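Local atomic coordinates of beta-glucosidase (Saccharopolyspora erythraea D, PDB entry 5M6G), a protein that probably hydrolyses terminal, non-reducing beta-D-glucosyl residues to release beta-D-glucose, as a member of glycosyl hydrolase family 3. Residues Pro38-Pro43 / Gly381-Pro386; Ile85-Ser90 / Ile174-Ala179; Ala114-Pro119 / Arg385-Arg390. All coordinates share one frame; numbering follows the deposited sequence. Where two conformers were deposited one is given.

Interaction 1: residues Pro38-Pro43 / Gly381-Pro386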
# COMPACT_ATOMS: atom_id res chain seq x y z
N PRO A 38 38.88 9.12 4.72
CA PRO A 38 38.46 7.93 3.96
C PRO A 38 37.61 8.36 2.78
O PRO A 38 36.79 9.27 2.89
CB PRO A 38 37.67 7.11 4.98
CG PRO A 38 38.21 7.53 6.29
CD PRO A 38 38.50 9.00 6.13
N ALA A 39 37.86 7.73 1.63
CA ALA A 39 37.21 8.18 0.41
C ALA A 39 35.70 8.07 0.50
O ALA A 39 34.98 8.84 -0.16
CB ALA A 39 37.72 7.37 -0.78
N TYR A 40 35.18 7.14 1.32
CA TYR A 40 33.73 7.04 1.41
C TYR A 40 33.12 8.26 2.09
O TYR A 40 31.92 8.50 1.94
CB TYR A 40 33.32 5.73 2.13
CG TYR A 40 33.40 5.67 3.65
CD1 TYR A 40 34.56 5.23 4.31
CD2 TYR A 40 32.28 5.97 4.44
CE1 TYR A 40 34.61 5.15 5.71
CE2 TYR A 40 32.32 5.90 5.83
CZ TYR A 40 33.48 5.48 6.46
OH TYR A 40 33.49 5.40 7.84
N ARG A 41 33.93 9.04 2.80
CA ARG A 41 33.49 10.30 3.40
C ARG A 41 33.58 11.47 2.44
O ARG A 41 33.22 12.59 2.82
CB ARG A 41 34.33 10.60 4.65
CG ARG A 41 34.04 9.69 5.83
CD ARG A 41 32.63 9.92 6.34
NE ARG A 41 32.31 9.12 7.52
CZ ARG A 41 31.06 8.87 7.91
NH1 ARG A 41 30.04 9.35 7.20
NH2 ARG A 41 30.83 8.13 8.99
N ASP A 42 34.08 11.27 1.22
CA ASP A 42 34.14 12.34 0.23
C ASP A 42 32.80 12.43 -0.50
O ASP A 42 32.44 11.53 -1.27
CB ASP A 42 35.28 12.09 -0.77
CG ASP A 42 35.47 13.23 -1.75
OD1 ASP A 42 34.61 14.13 -1.83
OD2 ASP A 42 36.49 13.23 -2.46
N PRO A 43 32.05 13.52 -0.30
CA PRO A 43 30.73 13.61 -0.94
C PRO A 43 30.78 13.96 -2.42
O PRO A 43 29.74 13.86 -3.08
CB PRO A 43 30.04 14.72 -0.13
CG PRO A 43 31.15 15.58 0.33
CD PRO A 43 32.32 14.67 0.58
N GLY A 381 21.56 10.09 -0.06
CA GLY A 381 22.19 11.22 0.59
C GLY A 381 22.36 11.07 2.08
O GLY A 381 22.66 12.06 2.75
N LEU A 382 22.21 9.85 2.61
CA LEU A 382 22.21 9.65 4.06
C LEU A 382 23.56 9.92 4.69
O LEU A 382 23.63 10.24 5.88
CB LEU A 382 21.77 8.22 4.39
CG LEU A 382 20.29 7.94 4.11
CD1 LEU A 382 19.96 6.46 4.34
CD2 LEU A 382 19.40 8.83 4.98
N PHE A 383 24.65 9.78 3.93
CA PHE A 383 25.97 10.06 4.48
C PHE A 383 26.24 11.56 4.58
O PHE A 383 27.17 11.96 5.27
CB PHE A 383 27.06 9.40 3.62
CG PHE A 383 27.16 7.90 3.79
CD1 PHE A 383 26.29 7.05 3.12
CD2 PHE A 383 28.15 7.35 4.59
CE1 PHE A 383 26.40 5.67 3.25
CE2 PHE A 383 28.26 5.97 4.74
CZ PHE A 383 27.39 5.13 4.07
N GLU A 384 25.45 12.38 3.89
CA GLU A 384 25.55 13.83 3.95
C GLU A 384 24.46 14.46 4.79
O GLU A 384 24.73 15.40 5.55
CB GLU A 384 25.49 14.42 2.53
CG GLU A 384 26.82 14.36 1.76
CD GLU A 384 27.27 12.95 1.47
OE1 GLU A 384 26.60 12.24 0.68
OE2 GLU A 384 28.29 12.53 2.03
N ARG A 385 23.23 13.95 4.70
CA ARG A 385 22.05 14.53 5.36
C ARG A 385 21.26 13.42 6.03
O ARG A 385 20.27 12.93 5.49
CB ARG A 385 21.16 15.26 4.34
CG ARG A 385 21.82 16.48 3.71
CD ARG A 385 21.08 16.93 2.46
NE ARG A 385 21.28 16.00 1.35
CZ ARG A 385 22.40 15.93 0.63
NH1 ARG A 385 23.42 16.75 0.89
NH2 ARG A 385 22.50 15.06 -0.36
N PRO A 386 21.70 12.96 7.21
CA PRO A 386 21.08 11.78 7.81
C PRO A 386 19.79 12.03 8.58
O PRO A 386 19.09 11.06 8.89
CB PRO A 386 22.18 11.28 8.77
CG PRO A 386 22.94 12.50 9.11
CD PRO A 386 22.99 13.29 7.84

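Interaction 2: residues Ile85-Ser90 / Ile174-Ala179. With MG (magnesium ion), chain F; SOR (sorbitol), chain L.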
# COMPACT_ATOMS: atom_id res chain seq x y z
N ILE A 85 23.42 -2.71 12.86
CA ILE A 85 22.28 -3.10 12.04
C ILE A 85 22.04 -2.06 10.96
O ILE A 85 22.21 -0.85 11.17
CB ILE A 85 21.06 -3.33 12.95
CG1 ILE A 85 21.16 -4.73 13.57
CG2 ILE A 85 19.73 -3.13 12.20
CD1 ILE A 85 20.37 -4.91 14.83
N GLY A 86 21.67 -2.52 9.76
CA GLY A 86 21.59 -1.61 8.63
C GLY A 86 20.29 -0.84 8.53
O GLY A 86 20.27 0.26 7.97
N SER A 87 19.21 -1.37 9.08
CA SER A 87 17.93 -0.74 8.86
C SER A 87 17.00 -1.03 10.02
O SER A 87 17.14 -2.05 10.71
CB SER A 87 17.30 -1.24 7.55
OG SER A 87 16.07 -0.59 7.30
N VAL A 88 16.03 -0.13 10.21
CA VAL A 88 14.92 -0.32 11.13
C VAL A 88 13.64 -0.03 10.36
O VAL A 88 13.64 0.77 9.42
CB VAL A 88 15.06 0.57 12.38
CG1 VAL A 88 13.84 0.46 13.29
CG2 VAL A 88 16.33 0.21 13.16
N LEU A 89 12.55 -0.70 10.74
CA LEU A 89 11.23 -0.38 10.20
C LEU A 89 10.24 -0.18 11.33
O LEU A 89 10.44 -0.66 12.46
CB LEU A 89 10.68 -1.46 9.24
CG LEU A 89 10.06 -2.73 9.85
CD1 LEU A 89 8.96 -3.31 8.96
CD2 LEU A 89 11.12 -3.79 10.12
N SER A 90 9.19 0.56 11.03
CA SER A 90 7.96 0.52 11.80
C SER A 90 7.01 -0.41 11.07
O SER A 90 6.68 -0.17 9.90
CB SER A 90 7.33 1.90 11.97
OG SER A 90 7.97 2.64 12.98
N ILE A 174 12.01 9.35 7.70
CA ILE A 174 11.97 8.01 7.13
C ILE A 174 12.30 8.07 5.64
O ILE A 174 11.86 8.98 4.92
CB ILE A 174 10.60 7.38 7.41
CG1 ILE A 174 10.43 7.19 8.92
CG2 ILE A 174 10.43 6.07 6.64
CD1 ILE A 174 9.04 6.70 9.36
N ASP A 175 13.12 7.12 5.19
CA ASP A 175 13.79 7.20 3.91
C ASP A 175 13.16 6.35 2.83
O ASP A 175 13.58 6.45 1.68
CB ASP A 175 15.25 6.75 4.07
CG ASP A 175 15.90 7.43 5.23
OD1 ASP A 175 16.10 8.66 5.12
OD2 ASP A 175 16.17 6.76 6.25
N TRP A 176 12.18 5.53 3.18
CA TRP A 176 11.89 4.33 2.39
C TRP A 176 10.48 3.88 2.71
O TRP A 176 10.18 3.61 3.87
CB TRP A 176 12.93 3.25 2.75
CG TRP A 176 12.82 1.91 2.09
CD1 TRP A 176 12.00 1.53 1.05
CD2 TRP A 176 13.57 0.74 2.45
NE1 TRP A 176 12.22 0.19 0.74
CE2 TRP A 176 13.17 -0.31 1.59
CE3 TRP A 176 14.55 0.48 3.42
CZ2 TRP A 176 13.72 -1.59 1.67
CZ3 TRP A 176 15.10 -0.79 3.50
CH2 TRP A 176 14.69 -1.82 2.63
N SER A 177 9.61 3.86 1.70
CA SER A 177 8.26 3.35 1.86
C SER A 177 8.13 2.00 1.16
O SER A 177 8.68 1.81 0.07
CB SER A 177 7.21 4.30 1.29
OG SER A 177 5.91 3.74 1.43
N PHE A 178 7.40 1.08 1.78
CA PHE A 178 7.10 -0.22 1.19
C PHE A 178 5.88 -0.05 0.28
O PHE A 178 4.78 -0.52 0.55
CB PHE A 178 6.88 -1.26 2.27
CG PHE A 178 8.02 -1.34 3.28
CD1 PHE A 178 9.34 -1.38 2.85
CD2 PHE A 178 7.77 -1.38 4.65
CE1 PHE A 178 10.39 -1.46 3.78
CE2 PHE A 178 8.80 -1.45 5.57
CZ PHE A 178 10.12 -1.49 5.14
N ALA A 179 6.10 0.68 -0.82
CA ALA A 179 5.05 1.06 -1.76
C ALA A 179 5.71 1.43 -3.08
O ALA A 179 6.82 1.98 -3.09
CB ALA A 179 4.23 2.26 -1.21
MG MG F . 15.28 10.62 5.47
C1 SOR L . 3.87 -5.90 3.08
C2 SOR L . 4.22 -4.93 4.21
C3 SOR L . 4.47 -5.73 5.48
C4 SOR L . 4.46 -4.83 6.71
C5 SOR L . 4.15 -5.58 8.01
C6 SOR L . 3.82 -4.55 9.08
O1 SOR L . 3.13 -5.25 2.08
O2 SOR L . 5.37 -4.19 3.86
O3 SOR L . 5.71 -6.37 5.37
O4 SOR L . 5.71 -4.18 6.83
O5 SOR L . 3.07 -6.49 7.85
O6 SOR L . 3.14 -5.16 10.16
O HOH W 1 13.72 10.78 4.02
O HOH W 2 17.17 10.75 6.56
O HOH W 3 16.55 11.32 4.07
O HOH W 4 15.04 12.60 5.89

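Interaction 3: residues Ala114-Pro119 / Arg385-Arg390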
# COMPACT_ATOMS: atom_id res chain seq x y z
N ALA A 114 22.40 7.24 17.06
CA ALA A 114 23.11 6.06 17.53
C ALA A 114 23.86 5.37 16.40
O ALA A 114 25.03 5.00 16.56
CB ALA A 114 22.14 5.09 18.20
N ALA A 115 23.22 5.22 15.24
CA ALA A 115 23.89 4.61 14.09
C ALA A 115 25.13 5.41 13.68
O ALA A 115 26.17 4.84 13.35
CB ALA A 115 22.92 4.49 12.91
N LEU A 116 25.03 6.74 13.70
CA LEU A 116 26.15 7.58 13.31
C LEU A 116 27.32 7.52 14.28
O LEU A 116 28.41 8.00 13.94
CB LEU A 116 25.69 9.03 13.16
CG LEU A 116 24.67 9.38 12.07
CD1 LEU A 116 24.26 10.84 12.18
CD2 LEU A 116 25.19 9.09 10.68
N SER A 117 27.15 6.94 15.47
CA SER A 117 28.20 6.91 16.49
C SER A 117 29.06 5.66 16.42
O SER A 117 29.98 5.51 17.24
CB SER A 117 27.59 7.02 17.89
OG SER A 117 26.90 5.83 18.23
N THR A 118 28.78 4.75 15.49
CA THR A 118 29.54 3.52 15.37
C THR A 118 30.90 3.82 14.75
O THR A 118 31.12 4.92 14.23
CB THR A 118 28.77 2.53 14.50
OG1 THR A 118 28.68 3.04 13.17
CG2 THR A 118 27.39 2.29 15.06
N PRO A 119 31.84 2.86 14.77
CA PRO A 119 33.18 3.16 14.23
C PRO A 119 33.17 3.62 12.78
O PRO A 119 33.92 4.55 12.44
CB PRO A 119 33.92 1.82 14.41
CG PRO A 119 33.30 1.24 15.65
CD PRO A 119 31.82 1.57 15.50
N ARG A 385 23.23 13.95 4.70
CA ARG A 385 22.05 14.53 5.36
C ARG A 385 21.26 13.42 6.03
O ARG A 385 20.27 12.93 5.49
CB ARG A 385 21.16 15.26 4.34
CG ARG A 385 21.82 16.48 3.71
CD ARG A 385 21.08 16.93 2.46
NE ARG A 385 21.28 16.00 1.35
CZ ARG A 385 22.40 15.93 0.63
NH1 ARG A 385 23.42 16.75 0.89
NH2 ARG A 385 22.50 15.06 -0.36
N PRO A 386 21.70 12.96 7.21
CA PRO A 386 21.08 11.78 7.81
C PRO A 386 19.79 12.03 8.58
O PRO A 386 19.09 11.06 8.89
CB PRO A 386 22.18 11.28 8.77
CG PRO A 386 22.94 12.50 9.11
CD PRO A 386 22.99 13.29 7.84
N PHE A 387 19.44 13.27 8.90
CA PHE A 387 18.38 13.53 9.86
C PHE A 387 17.09 13.99 9.18
O PHE A 387 17.05 14.32 7.99
CB PHE A 387 18.84 14.58 10.89
CG PHE A 387 19.98 14.11 11.74
CD1 PHE A 387 19.80 13.09 12.67
CD2 PHE A 387 21.24 14.69 11.63
CE1 PHE A 387 20.86 12.66 13.47
CE2 PHE A 387 22.28 14.26 12.40
CZ PHE A 387 22.10 13.24 13.32
N ALA A 388 16.02 14.00 9.96
CA ALA A 388 14.72 14.36 9.43
C ALA A 388 14.73 15.80 8.93
O ALA A 388 15.34 16.69 9.53
CB ALA A 388 13.65 14.19 10.51
N GLN A 389 14.05 16.02 7.81
CA GLN A 389 13.94 17.33 7.17
C GLN A 389 12.74 18.05 7.77
O GLN A 389 11.63 18.03 7.24
CB GLN A 389 13.76 17.17 5.67
CG GLN A 389 15.01 16.82 4.93
CD GLN A 389 14.68 15.92 3.77
OE1 GLN A 389 14.87 14.70 3.82
NE2 GLN A 389 14.07 16.50 2.77
N ARG A 390 12.96 18.69 8.91
CA ARG A 390 11.80 19.23 9.62
C ARG A 390 11.17 20.43 8.92
O ARG A 390 10.04 20.78 9.26
CB ARG A 390 12.18 19.56 11.05
CG ARG A 390 12.49 18.30 11.80
CD ARG A 390 13.07 18.57 13.13
NE ARG A 390 13.58 17.34 13.72
CZ ARG A 390 12.97 16.68 14.69
NH1 ARG A 390 11.82 17.14 15.19
NH2 ARG A 390 13.51 15.58 15.18

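Interaction 1: residues Pro38-Pro43 / Gly381-Pro386
The Phe383 ring meets Arg41 at its edge. Arg41 NH1 lies close to the ring plane, 3.8 Å from Phe383 CD2, and the guanidinium is turned 63° against the ring. This is not the face-on geometry of a cation-pi pair. Phe383 is also at the edge of the Tyr40 ring: its CE2 sits near the tyrosine plane, 4.0 Å from Tyr40 CD2. Arg41 CG stands over the rim of one Tyr40 face, 4.1 Å above the plane. The chain then bends at chi2 (-67°) and folds back along the ring. Tyr40 CE2 ends up 3.6 Å above the guanidinium plane, again toward the rim. The Tyr40 hydroxyl is hydrogen-bonded to the carbonyl of Leu120. On the other segment, Phe383 stacks with Phe378, close to the end of helix 363-379.

A second patch joins Pro43 and Glu384. Glu384 also bends at chi2 (65°), which turns its carboxylate toward the proline. Glu384 OE2 lies 3.5 Å from Pro43 CB. The same oxygen forms a salt bridge with Arg50 NH2 of helix 47-57, and that nitrogen also bonds the carbonyl of Tyr40. Arg50 thus ties the two segments together from outside. With an alanine in place of Glu384, Arg50 would probably lose its carboxylate mate and a gap would open beside Pro43.

Gly381 closes helix 363-379 in a Schellman motif, and its carbonyl takes the amides of both Glu384 and Arg385. That turn points Phe383 at the N-terminal loop; Glu384 gets there through the bend of its chain. The direct contact is mostly van der Waals. Arg50, bonded to both Glu384 and the Tyr40 carbonyl, adds a polar link.

Interaction 2: residues Ile85-Ser90 / Ile174-Ala179
Phe178 meets Leu89 across the interior of the N-terminal domain, and its side chain passes sorbitol on the way. Phe178 CB lies 3.7 Å from sorbitol O2. CG is nearly as close to the same hydroxyl. CD2 comes within 3.8 Å of sorbitol O2 and is also near O4. Further out, CE2 touches Leu89 CD1 at 3.9 Å. CZ, at the far end of the ring, faces Leu89 CB at 4.1 Å. On the other flank, CE1 stands 3.7 Å above the plane of the Trp176 indole, toward its rim. The phenyl edge is therefore directed at an indole face, and Trp176 CZ2 lies in the phenyl plane.

The two side chains of Leu89 and Phe178 cross at about a right angle. With Leu89 CG between the backbone N and the carbonyl carbon (chi1 79°), CD1 of this leucine reaches both the phenylalanine and, at 4.0 Å, sorbitol O4. A second touch is made by Ser87 OG, 3.9 Å from Trp176 CZ3. This is a van der Waals touch; the hydroxyl's hydrogen bonds go to Ile125 O and Gln69 NE2. The indole NE1 is paired with Thr229.

Just before the strand, Asp175 OD1 binds a magnesium ion. Gly173 O and four waters complete its six ligands. One of these waters donates to Ile174 O at 2.7 Å, so the backbone is tied to the ion's water shell.

Strands 87-90 and 176-177 are not neighbours; strand 125-128 runs parallel between them. Side chains of the first strand meet Trp176 of the second and Phe178 just beyond it, past strand 125-128, as in the interior of a TIM barrel. Leu89 and Phe178 form part of the apolar lining of the sorbitol pocket, while Asp129, Lys231 and other polar residues bond the sugar alcohol.

Interaction 3: residues Ala114-Pro119 / Arg385-Arg390
Leu116 and Pro386 face each other with their CA atoms 8.6 Å apart, near the C-terminal end of helix 101-116, where an irregular chain passes by. The amide of Ser117 bonds back to Ala114 O at 3.1 Å. Leu116 is the one residue of 114-119 that reaches across.

The touching is done mainly by a single methyl. Leu116 CG is anti to its own carbonyl carbon (chi1 -65°), and CD1 then extends further, nearly anti at chi2 (175°). This brings the methyl against both Pro386 and the Phe387 ring. On one partner, Leu116 CD1 meets Pro386 CG at 3.7 Å, with the two side chains at about a right angle. On the other, it lies 3.4 Å from Phe387 CZ, a close fit. CE1 and CE2 of the same ring are both about 4 Å away, so the methyl sits at the far end of the ring. The second methyl, Leu116 CD2, is a looser neighbour of Pro386 CB at 4.2 Å. The contact is wholly apolar and small.

The chain 385-390 runs along the outside of helix 101-116, and more than Leu116 holds it there. The carbonyl of Pro386 bonds Gln112, and the Ala388 amide bonds Asp109. Arg390 forms salt bridges with Asp106 and Asp109, nearer the start of the helix. Leu116 therefore marks the C-terminal end of a longer seam. It joins helix 101-116 to the loop between helices 363-379 and 399-412.

Interaction 2 belongs to the core; interactions 1 and 3 lie at the surface. The latter two share the loop after helix 363-379, with Arg385 and Pro386 common to both. That loop packs on the N-terminal loop 38-43 in one case and on the end of helix 101-116 in the other. Interaction 3 is wholly apolar; interaction 1 mixes ring edges with an arginine and a carboxylate. Salt bridges link the loop's Glu384 and Arg390 to adjacent helices. Interaction 2 is fully buried, joins barrel strands, and borders both a bound ligand and a metal. It touches interaction 1 where Leu382 CD2 packs 3.3 Å from Asp175 OD1. Interaction 3 lies about 5 Å from it at the nearest atoms.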